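Local coordinates for CheC-like superfamily protein (Shewanella oneidensis, PDB 3H2D) that belongs to the CheX family of chemotaxis phosphatases and so probably takes part in chemotactic signalling by dephosphorylating a response regulator, at residues N16-M21 with L68-N73; G100-L105 with Y110-A115. One frame throughout, in Å; residues are numbered along the deposited sequence.

Interaction 1 (N16-M21 with L68-N73); sequences NVISTM and LQIMQN
The backbone oxygen of N16 is gripped twice, by T20 OG1 at 2.8 Å and weakly by T20 N, in the last turns of helix 8-21, whose I18 meets I70 of helix 64-75, with M21 beside N73. Two helix ends of the CheC-like fold, helices packed on an antiparallel sheet, meet here, and they illustrate how small a helix-helix contact can be. The T20 hydroxyl lies in the carbonyl plane of N16, while T20 N stands 3.3 Å from N16 O, a weak bond consistent with the wider pi-type turn of 16-21.

Between the helices the buried centre is a single isoleucine pair. The two side chains meet at about a right angle, and I18 CD1 sits against both branches of I70, 3.7 Å from CD1 and 3.9 Å from CG2. I18 folds its outer methyl back (chi2 -55°), whereas I70 extends CG1-CD1 (chi2 171°) to meet it. V17 rests on M96, and M71 on V86 and L89, so one helix, 84-107, lies against both partners.

At the rim M21 and N73 come near each other without a bond, and the amide of N73 is held by others: ND2 by A22 O, just past M21, and OD1 by Q69 NE2 at 2.9 Å. That donor lies in the plane of its own amide but rises 37° out of the carbonyl plane of N73 OD1.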
loop_
_atom_site.group_PDB
_atom_site.type_symbol
_atom_site.label_atom_id
_atom_site.label_comp_id
_atom_site.label_asym_id
_atom_site.label_seq_id
_atom_site.Cartn_x
_atom_site.Cartn_y
_atom_site.Cartn_z
ATOM N N ASN B 16 -12.052 -4.603 17.894
ATOM C CA ASN B 16 -12.525 -6.001 17.952
ATOM C C ASN B 16 -11.437 -7.050 17.809
ATOM O O ASN B 16 -11.367 -7.983 18.589
ATOM C CB ASN B 16 -13.582 -6.281 16.866
ATOM C CG ASN B 16 -14.901 -5.722 17.192
ATOM O OD1 ASN B 16 -15.140 -5.280 18.310
ATOM N ND2 ASN B 16 -15.786 -5.686 16.196
ATOM N N VAL B 17 -10.594 -6.914 16.797
ATOM C CA VAL B 17 -9.541 -7.888 16.551
ATOM C C VAL B 17 -8.499 -7.869 17.691
ATOM O O VAL B 17 -8.235 -8.892 18.322
ATOM C CB VAL B 17 -8.879 -7.657 15.178
ATOM C CG1 VAL B 17 -7.745 -8.636 14.952
ATOM C CG2 VAL B 17 -9.934 -7.810 14.058
ATOM N N ILE B 18 -7.982 -6.687 18.001
ATOM C CA ILE B 18 -6.857 -6.554 18.931
ATOM C C ILE B 18 -7.286 -6.745 20.386
ATOM O O ILE B 18 -6.702 -7.551 21.126
ATOM C CB ILE B 18 -6.129 -5.217 18.707
ATOM C CG1 ILE B 18 -5.699 -5.077 17.252
ATOM C CG2 ILE B 18 -4.918 -5.112 19.626
ATOM C CD1 ILE B 18 -4.828 -6.228 16.710
ATOM N N SER B 19 -8.341 -6.063 20.795
ATOM C CA SER B 19 -8.765 -6.127 22.177
ATOM C C SER B 19 -9.387 -7.445 22.544
ATOM O O SER B 19 -9.075 -7.953 23.618
ATOM C CB SER B 19 -9.667 -4.935 22.547
ATOM O OG SER B 19 -8.941 -3.706 22.397
ATOM N N THR B 20 -10.215 -8.049 21.685
ATOM C CA THR B 20 -10.722 -9.383 22.006
ATOM C C THR B 20 -9.832 -10.505 21.485
ATOM O O THR B 20 -9.323 -11.279 22.278
ATOM C CB THR B 20 -12.204 -9.627 21.578
ATOM O OG1 THR B 20 -12.248 -10.085 20.221
ATOM C CG2 THR B 20 -13.029 -8.358 21.742
HETATM N N MSE B 21 -9.621 -10.607 20.172
HETATM C CA MSE B 21 -8.843 -11.735 19.624
HETATM C C MSE B 21 -7.360 -11.734 20.075
HETATM O O MSE B 21 -6.720 -12.798 20.143
HETATM C CB MSE B 21 -8.941 -11.806 18.080
HETATM C CG MSE B 21 -10.120 -12.622 17.476
HETATM SE SE MSE B 21 -10.443 -12.030 15.631
HETATM C CE MSE B 21 -12.408 -12.020 15.631
ATOM N N LEU B 68 4.603 -7.568 17.444
ATOM C CA LEU B 68 5.098 -8.818 18.012
ATOM C C LEU B 68 4.315 -9.282 19.247
ATOM O O LEU B 68 4.146 -10.497 19.459
ATOM C CB LEU B 68 6.586 -8.747 18.293
ATOM C CG LEU B 68 7.509 -8.611 17.071
ATOM C CD1 LEU B 68 8.947 -8.467 17.555
ATOM C CD2 LEU B 68 7.364 -9.850 16.142
ATOM N N GLN B 69 3.860 -8.365 20.073
ATOM C CA GLN B 69 2.999 -8.742 21.184
ATOM C C GLN B 69 1.623 -9.207 20.710
ATOM O O GLN B 69 1.036 -10.108 21.319
ATOM C CB GLN B 69 2.803 -7.602 22.178
ATOM C CG GLN B 69 2.145 -8.039 23.512
ATOM C CD GLN B 69 2.934 -9.074 24.270
ATOM O OE1 GLN B 69 4.114 -8.872 24.554
ATOM N NE2 GLN B 69 2.293 -10.197 24.616
ATOM N N ILE B 70 1.076 -8.547 19.678
ATOM C CA ILE B 70 -0.168 -8.957 19.037
ATOM C C ILE B 70 -0.004 -10.399 18.501
ATOM O O ILE B 70 -0.874 -11.271 18.739
ATOM C CB ILE B 70 -0.596 -7.943 17.896
ATOM C CG1 ILE B 70 -1.020 -6.596 18.489
ATOM C CG2 ILE B 70 -1.721 -8.499 16.981
ATOM C CD1 ILE B 70 -1.217 -5.533 17.426
HETATM N N MSE B 71 1.107 -10.672 17.803
HETATM C CA MSE B 71 1.351 -12.024 17.337
HETATM C C MSE B 71 1.496 -13.020 18.469
HETATM O O MSE B 71 0.984 -14.128 18.345
HETATM C CB MSE B 71 2.572 -12.155 16.451
HETATM C CG MSE B 71 2.486 -13.526 15.645
HETATM SE SE MSE B 71 3.886 -13.482 14.454
HETATM C CE MSE B 71 4.231 -15.367 14.150
ATOM N N GLN B 72 2.194 -12.660 19.546
ATOM C CA GLN B 72 2.291 -13.544 20.693
ATOM C C GLN B 72 0.877 -13.925 21.183
ATOM O O GLN B 72 0.617 -15.082 21.463
ATOM C CB GLN B 72 3.066 -12.912 21.840
ATOM C CG GLN B 72 3.211 -13.832 23.083
ATOM C CD GLN B 72 4.055 -15.074 22.792
ATOM O OE1 GLN B 72 5.094 -14.996 22.121
ATOM N NE2 GLN B 72 3.580 -16.221 23.232
ATOM N N ASN B 73 0.018 -12.917 21.347
ATOM C CA ASN B 73 -1.282 -13.126 21.964
ATOM C C ASN B 73 -2.255 -13.885 21.054
ATOM O O ASN B 73 -3.039 -14.707 21.515
ATOM C CB ASN B 73 -1.901 -11.786 22.328
ATOM C CG ASN B 73 -1.212 -11.118 23.497
ATOM O OD1 ASN B 73 -0.200 -11.596 24.017
ATOM N ND2 ASN B 73 -1.755 -9.995 23.905
#

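Interaction 2 (G100-L105 with Y110-A115); sequences GAKNLL and YEFEMA
The F112 ring carries K102 on one face, with CG 4.3 Å above the plane and displaced toward the rim, while L105 CD1 comes to its edge, 3.7 Å from F112 CE2. The Y110 ring has L105 O at its edge, near its plane, and L105 CD2 4.0 Å from Y110 CD1; F6 meets this ring edge-to-face. This is a helix-turn-strand connection: helix 84-107 ends, the chain reverses, and residues 110-115 lead into strand 113-122, outermost of the antiparallel sheet within this chain. F112 packs against helix 84-107, also touching T98 of that helix and M49 of strand 43-51. L105 also packs on P9 and F10 of helix 8-21.

K102 does two jobs at once. Its CG stands anti to the backbone N (chi1 176°), and the chain runs on extended until a bend at chi4 (42°) brings NZ to F112 O, just before the strand. There NZ donates to F112 O at 2.7 Å, tilted 20° from the carbonyl plane, and makes a longer salt bridge to E113 OE2 at 3.3 Å, approaching from above the carboxylate plane. A leucine here would probably leave F112 O and the E113 carboxylate without their cationic mate.

Nearer the turn the backbones themselves close the connection. Y110 N bonds to L105 O at 3.0 Å. Beyond strand residue E113, M114 O accepts a hydrogen bond from K55 NZ of the second subunit, so the start of this strand also takes part in the contact with that subunit. Between helix and incoming chain a water bridges the main chains, donating to K102 O at 2.8 Å and to Y110 O at 2.7 Å, with a weak bond from F112 N.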
loop_
_atom_site.group_PDB
_atom_site.type_symbol
_atom_site.label_atom_id
_atom_site.label_comp_id
_atom_site.label_asym_id
_atom_site.label_seq_id
_atom_site.Cartn_x
_atom_site.Cartn_y
_atom_site.Cartn_z
ATOM N N GLY B 100 -14.788 -5.979 8.370
ATOM C CA GLY B 100 -15.746 -5.559 9.369
ATOM C C GLY B 100 -16.281 -4.171 9.087
ATOM O O GLY B 100 -17.478 -3.907 9.266
ATOM N N ALA B 101 -15.407 -3.295 8.602
ATOM C CA ALA B 101 -15.820 -1.940 8.207
ATOM C C ALA B 101 -16.774 -1.987 7.016
ATOM O O ALA B 101 -17.789 -1.252 6.952
ATOM C CB ALA B 101 -14.605 -1.103 7.870
ATOM N N LYS B 102 -16.439 -2.830 6.034
ATOM C CA LYS B 102 -17.340 -3.042 4.884
ATOM C C LYS B 102 -18.732 -3.462 5.351
ATOM O O LYS B 102 -19.733 -2.929 4.876
ATOM C CB LYS B 102 -16.714 -4.104 3.962
ATOM C CG LYS B 102 -17.587 -4.469 2.790
ATOM C CD LYS B 102 -16.886 -5.499 1.916
ATOM C CE LYS B 102 -17.802 -6.166 0.912
ATOM N NZ LYS B 102 -18.754 -5.302 0.210
ATOM N N ASN B 103 -18.801 -4.423 6.278
ATOM C CA ASN B 103 -20.069 -4.854 6.825
ATOM C C ASN B 103 -20.849 -3.721 7.520
ATOM O O ASN B 103 -22.015 -3.511 7.236
ATOM C CB ASN B 103 -19.871 -5.985 7.825
ATOM C CG ASN B 103 -21.178 -6.568 8.289
ATOM O OD1 ASN B 103 -22.067 -6.881 7.491
ATOM N ND2 ASN B 103 -21.307 -6.711 9.570
ATOM N N LEU B 104 -20.187 -3.064 8.462
ATOM C CA LEU B 104 -20.792 -1.952 9.197
ATOM C C LEU B 104 -21.253 -0.781 8.287
ATOM O O LEU B 104 -22.369 -0.290 8.427
ATOM C CB LEU B 104 -19.780 -1.456 10.244
ATOM C CG LEU B 104 -19.504 -2.418 11.407
ATOM C CD1 LEU B 104 -18.317 -1.900 12.265
ATOM C CD2 LEU B 104 -20.778 -2.665 12.241
ATOM N N LEU B 105 -20.376 -0.331 7.385
ATOM C CA LEU B 105 -20.715 0.678 6.365
ATOM C C LEU B 105 -21.811 0.251 5.370
ATOM O O LEU B 105 -22.688 1.037 5.015
ATOM C CB LEU B 105 -19.421 1.138 5.625
ATOM C CG LEU B 105 -18.536 2.051 6.475
ATOM C CD1 LEU B 105 -17.100 2.095 5.903
ATOM C CD2 LEU B 105 -19.161 3.470 6.644
ATOM N N TYR B 110 -23.404 2.543 2.562
ATOM C CA TYR B 110 -22.134 2.868 1.932
ATOM C C TYR B 110 -21.558 1.556 1.444
ATOM O O TYR B 110 -21.228 0.687 2.248
ATOM C CB TYR B 110 -21.173 3.522 2.925
ATOM C CG TYR B 110 -21.732 4.765 3.535
ATOM C CD1 TYR B 110 -22.402 4.729 4.758
ATOM C CD2 TYR B 110 -21.644 5.980 2.870
ATOM C CE1 TYR B 110 -22.953 5.894 5.314
ATOM C CE2 TYR B 110 -22.193 7.140 3.408
ATOM C CZ TYR B 110 -22.840 7.094 4.630
ATOM O OH TYR B 110 -23.360 8.251 5.150
ATOM N N GLU B 111 -21.511 1.398 0.124
ATOM C CA GLU B 111 -20.983 0.185 -0.500
ATOM C C GLU B 111 -19.554 0.338 -1.054
ATOM O O GLU B 111 -19.243 1.263 -1.814
ATOM C CB GLU B 111 -21.884 -0.241 -1.625
ATOM C CG GLU B 111 -23.291 -0.638 -1.136
ATOM N N PHE B 112 -18.721 -0.631 -0.715
ATOM C CA PHE B 112 -17.402 -0.765 -1.361
ATOM C C PHE B 112 -16.968 -2.203 -1.304
ATOM O O PHE B 112 -17.484 -3.015 -0.499
ATOM C CB PHE B 112 -16.319 0.143 -0.742
ATOM C CG PHE B 112 -15.902 -0.242 0.633
ATOM C CD1 PHE B 112 -14.876 -1.143 0.855
ATOM C CD2 PHE B 112 -16.521 0.347 1.726
ATOM C CE1 PHE B 112 -14.497 -1.488 2.172
ATOM C CE2 PHE B 112 -16.166 0.024 2.995
ATOM C CZ PHE B 112 -15.156 -0.877 3.246
ATOM N N GLU B 113 -16.017 -2.514 -2.196
ATOM C CA GLU B 113 -15.329 -3.797 -2.252
ATOM C C GLU B 113 -13.858 -3.496 -1.945
ATOM O O GLU B 113 -13.315 -2.471 -2.375
ATOM C CB GLU B 113 -15.417 -4.405 -3.655
ATOM C CG GLU B 113 -16.786 -4.818 -4.142
ATOM C CD GLU B 113 -17.461 -5.764 -3.188
ATOM O OE1 GLU B 113 -16.750 -6.584 -2.567
ATOM O OE2 GLU B 113 -18.710 -5.677 -3.053
HETATM N N MSE B 114 -13.234 -4.376 -1.178
HETATM C CA MSE B 114 -11.805 -4.301 -0.893
HETATM C C MSE B 114 -10.994 -5.010 -1.971
HETATM O O MSE B 114 -11.454 -5.972 -2.588
HETATM C CB MSE B 114 -11.488 -4.931 0.464
HETATM C CG MSE B 114 -11.518 -6.434 0.551
HETATM SE SE MSE B 114 -11.187 -6.958 2.450
HETATM C CE MSE B 114 -12.920 -6.479 2.977
ATOM N N ALA B 115 -9.766 -4.533 -2.154
ATOM C CA ALA B 115 -8.794 -5.188 -2.998
ATOM C C ALA B 115 -8.091 -6.162 -2.049
ATOM O O ALA B 115 -8.748 -6.763 -1.210
ATOM C CB ALA B 115 -7.840 -4.159 -3.599
HETATM O O HOH W 1 -19.716 -1.571 2.443
#

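Overall arrangement
Helices 8-21 and 84-107 link the two contacts, whose centres are 22 Å apart and whose nearest atoms stay about 6 Å from each other. Interaction 1 uses the end of helix 8-21, and V17 beside it packs on M96. Near the start of the same helix, F10 lies against A101 and L105 of interaction 2. Helix 84-107 therefore packs against both helices of interaction 1 and supplies one side of interaction 2, before its chain turns into strand 113-122. In CheX relatives the phosphatase motif lies on a long helix, probably the counterpart of helix 84-107; M114 of interaction 2 touches N95 on it.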